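Local coordinates for protein glutathione S-transferase 2 (Heligmosomoides polygyrus, PDB 1TW9) that probably catalyses the conjugation of glutathione to electrophilic substrates, as a dimeric glutathione transferase of the sigma family, at residues 52-57 with 65-70. Residues are numbered along the deposited sequence; the frame is centred on the assembly and turned at random.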
loop_
_atom_site.group_PDB
_atom_site.type_symbol
_atom_site.label_atom_id
_atom_site.label_comp_id
_atom_site.label_asym_id
_atom_site.label_seq_id
_atom_site.Cartn_x
_atom_site.Cartn_y
_atom_site.Cartn_z
ATOM N N PRO A 52 -5.620 10.502 7.317
ATOM C CA PRO A 52 -5.426 11.762 6.648
ATOM C C PRO A 52 -6.079 11.799 5.285
ATOM O O PRO A 52 -6.344 10.753 4.689
ATOM C CB PRO A 52 -3.922 11.753 6.398
ATOM C CG PRO A 52 -3.602 10.337 6.268
ATOM C CD PRO A 52 -4.367 9.740 7.375
ATOM N N VAL A 53 -6.370 13.005 4.838
ATOM C CA VAL A 53 -6.820 13.219 3.491
ATOM C C VAL A 53 -6.051 14.405 2.974
ATOM O O VAL A 53 -6.017 15.468 3.632
ATOM C CB VAL A 53 -8.339 13.531 3.461
ATOM C CG1 VAL A 53 -8.827 13.969 2.077
ATOM C CG2 VAL A 53 -9.124 12.325 3.891
ATOM N N LEU A 54 -5.562 14.276 1.734
ATOM C CA LEU A 54 -4.906 15.370 1.033
ATOM C C LEU A 54 -5.905 15.975 0.082
ATOM O O LEU A 54 -6.620 15.229 -0.550
ATOM C CB LEU A 54 -3.729 14.789 0.221
ATOM C CG LEU A 54 -2.941 15.777 -0.650
ATOM C CD1 LEU A 54 -2.142 16.729 0.230
ATOM C CD2 LEU A 54 -2.132 14.987 -1.618
ATOM N N GLU A 55 -5.942 17.284 -0.060
ATOM C CA GLU A 55 -6.551 17.919 -1.203
ATOM C C GLU A 55 -5.480 18.533 -2.077
ATOM O O GLU A 55 -4.618 19.276 -1.574
ATOM C CB GLU A 55 -7.512 19.002 -0.781
ATOM C CG GLU A 55 -8.709 18.430 -0.050
ATOM C CD GLU A 55 -9.840 19.416 0.134
ATOM O OE1 GLU A 55 -9.754 20.562 -0.380
ATOM O OE2 GLU A 55 -10.841 19.024 0.770
ATOM N N VAL A 56 -5.582 18.282 -3.379
ATOM C CA VAL A 56 -4.725 18.897 -4.376
ATOM C C VAL A 56 -5.613 19.763 -5.237
ATOM O O VAL A 56 -6.478 19.265 -5.944
ATOM C CB VAL A 56 -4.051 17.876 -5.290
ATOM C CG1 VAL A 56 -3.097 18.633 -6.202
ATOM C CG2 VAL A 56 -3.284 16.900 -4.497
ATOM N N ASP A 57 -5.489 21.086 -5.125
ATOM C CA ASP A 57 -6.383 21.929 -5.902
ATOM C C ASP A 57 -7.868 21.568 -5.666
ATOM O O ASP A 57 -8.681 21.602 -6.589
ATOM C CB ASP A 57 -6.020 21.822 -7.397
ATOM C CG ASP A 57 -4.751 22.557 -7.749
ATOM O OD1 ASP A 57 -4.166 23.193 -6.826
ATOM O OD2 ASP A 57 -4.313 22.628 -8.946
ATOM N N GLN A 65 -0.494 5.861 2.784
ATOM C CA GLN A 65 0.563 5.491 1.861
ATOM C C GLN A 65 0.234 5.971 0.437
ATOM O O GLN A 65 1.139 6.285 -0.312
ATOM C CB GLN A 65 0.819 3.998 1.829
ATOM C CG GLN A 65 1.629 3.584 3.045
ATOM C CD GLN A 65 2.334 2.261 3.034
ATOM O OE1 GLN A 65 2.305 1.444 2.065
ATOM N NE2 GLN A 65 2.915 1.961 4.225
ATOM N N ALA A 66 -1.041 6.053 0.065
ATOM C CA ALA A 66 -1.406 6.554 -1.293
ATOM C C ALA A 66 -0.996 8.039 -1.463
ATOM O O ALA A 66 -0.515 8.444 -2.483
ATOM C CB ALA A 66 -2.835 6.389 -1.534
ATOM N N ILE A 67 -1.246 8.764 -0.407
ATOM C CA ILE A 67 -0.869 10.152 -0.270
ATOM C C ILE A 67 0.661 10.331 -0.375
ATOM O O ILE A 67 1.156 11.143 -1.171
ATOM C CB ILE A 67 -1.439 10.728 1.023
ATOM C CG1 ILE A 67 -2.975 10.858 0.959
ATOM C CG2 ILE A 67 -0.804 12.061 1.271
ATOM C CD1 ILE A 67 -3.531 11.207 2.305
ATOM N N CYS A 68 1.408 9.574 0.414
ATOM C CA CYS A 68 2.881 9.701 0.470
ATOM C C CYS A 68 3.461 9.355 -0.889
ATOM O O CYS A 68 4.298 10.046 -1.362
ATOM C CB CYS A 68 3.445 8.745 1.508
ATOM S SG CYS A 68 3.088 9.423 3.109
ATOM N N ARG A 69 3.012 8.247 -1.490
ATOM C CA ARG A 69 3.555 7.810 -2.794
ATOM C C ARG A 69 3.243 8.842 -3.845
ATOM O O ARG A 69 4.102 9.222 -4.602
ATOM C CB ARG A 69 3.006 6.488 -3.168
ATOM C CG ARG A 69 3.509 5.917 -4.454
ATOM C CD ARG A 69 2.892 4.612 -4.901
ATOM N NE ARG A 69 2.929 3.607 -3.873
ATOM C CZ ARG A 69 1.975 3.342 -2.988
ATOM N NH1 ARG A 69 0.753 3.890 -3.068
ATOM N NH2 ARG A 69 2.221 2.413 -2.065
ATOM N N TYR A 70 2.043 9.371 -3.832
ATOM C CA TYR A 70 1.666 10.433 -4.762
ATOM C C TYR A 70 2.585 11.680 -4.660
ATOM O O TYR A 70 3.113 12.169 -5.644
ATOM C CB TYR A 70 0.200 10.826 -4.551
ATOM C CG TYR A 70 -0.187 12.090 -5.300
ATOM C CD1 TYR A 70 -0.455 12.035 -6.682
ATOM C CD2 TYR A 70 -0.270 13.327 -4.691
ATOM C CE1 TYR A 70 -0.697 13.113 -7.382
ATOM C CE2 TYR A 70 -0.551 14.380 -5.409
ATOM C CZ TYR A 70 -0.834 14.294 -6.725
ATOM O OH TYR A 70 -1.091 15.509 -7.387
#
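In the thioredoxin-like N-terminal domain of this glutathione transferase, helix 64-75 packs on one face of the four-stranded mixed sheet, and its meeting with strand 53-56 joins Ile-67 and Tyr-70 to Pro-52, Leu-54 and Val-56. Ile-67 reaches the strand end-on: its CD1 methyl lies 3.7 Å from both Pro-52 O and Leu-54 N, against the backbone itself, and 4.1 Å from Pro-52 CG, the two side chains crossing obliquely. The branched isoleucine also sets CG1 and CG2 against Leu-54 CB, the former at 4.1 Å. Pro-52 follows a cis peptide bond, the cis-proline characteristic of the thioredoxin fold. Alternation along the strand brings Leu-54 and Val-56 to the helix side, while Val-53 turns to the other face. With its CG anti to the backbone N (chi1 169°), Tyr-70 carries its long, flat ring toward the Val-56 end of the strand, spanning both residues. Leucine is long enough to meet it too: Leu-54 CD2 approaches Tyr-70 CD2 obliquely at 4.0 Å. Compact Val-56 points back against the oncoming tyrosine, its CG2 3.8 Å from Tyr-70 CE2, on the same side of the ring as Leu-54 CD2; both Val-56 methyls lie 3.9 Å from Tyr-70 OH. Replacing Tyr-70 with an alanine would probably leave these methyls without their aromatic partner and remove an edge-to-face ring contact with Phe-83 of the second subunit. Phe-22 of helix 16-24 also touches Leu-54.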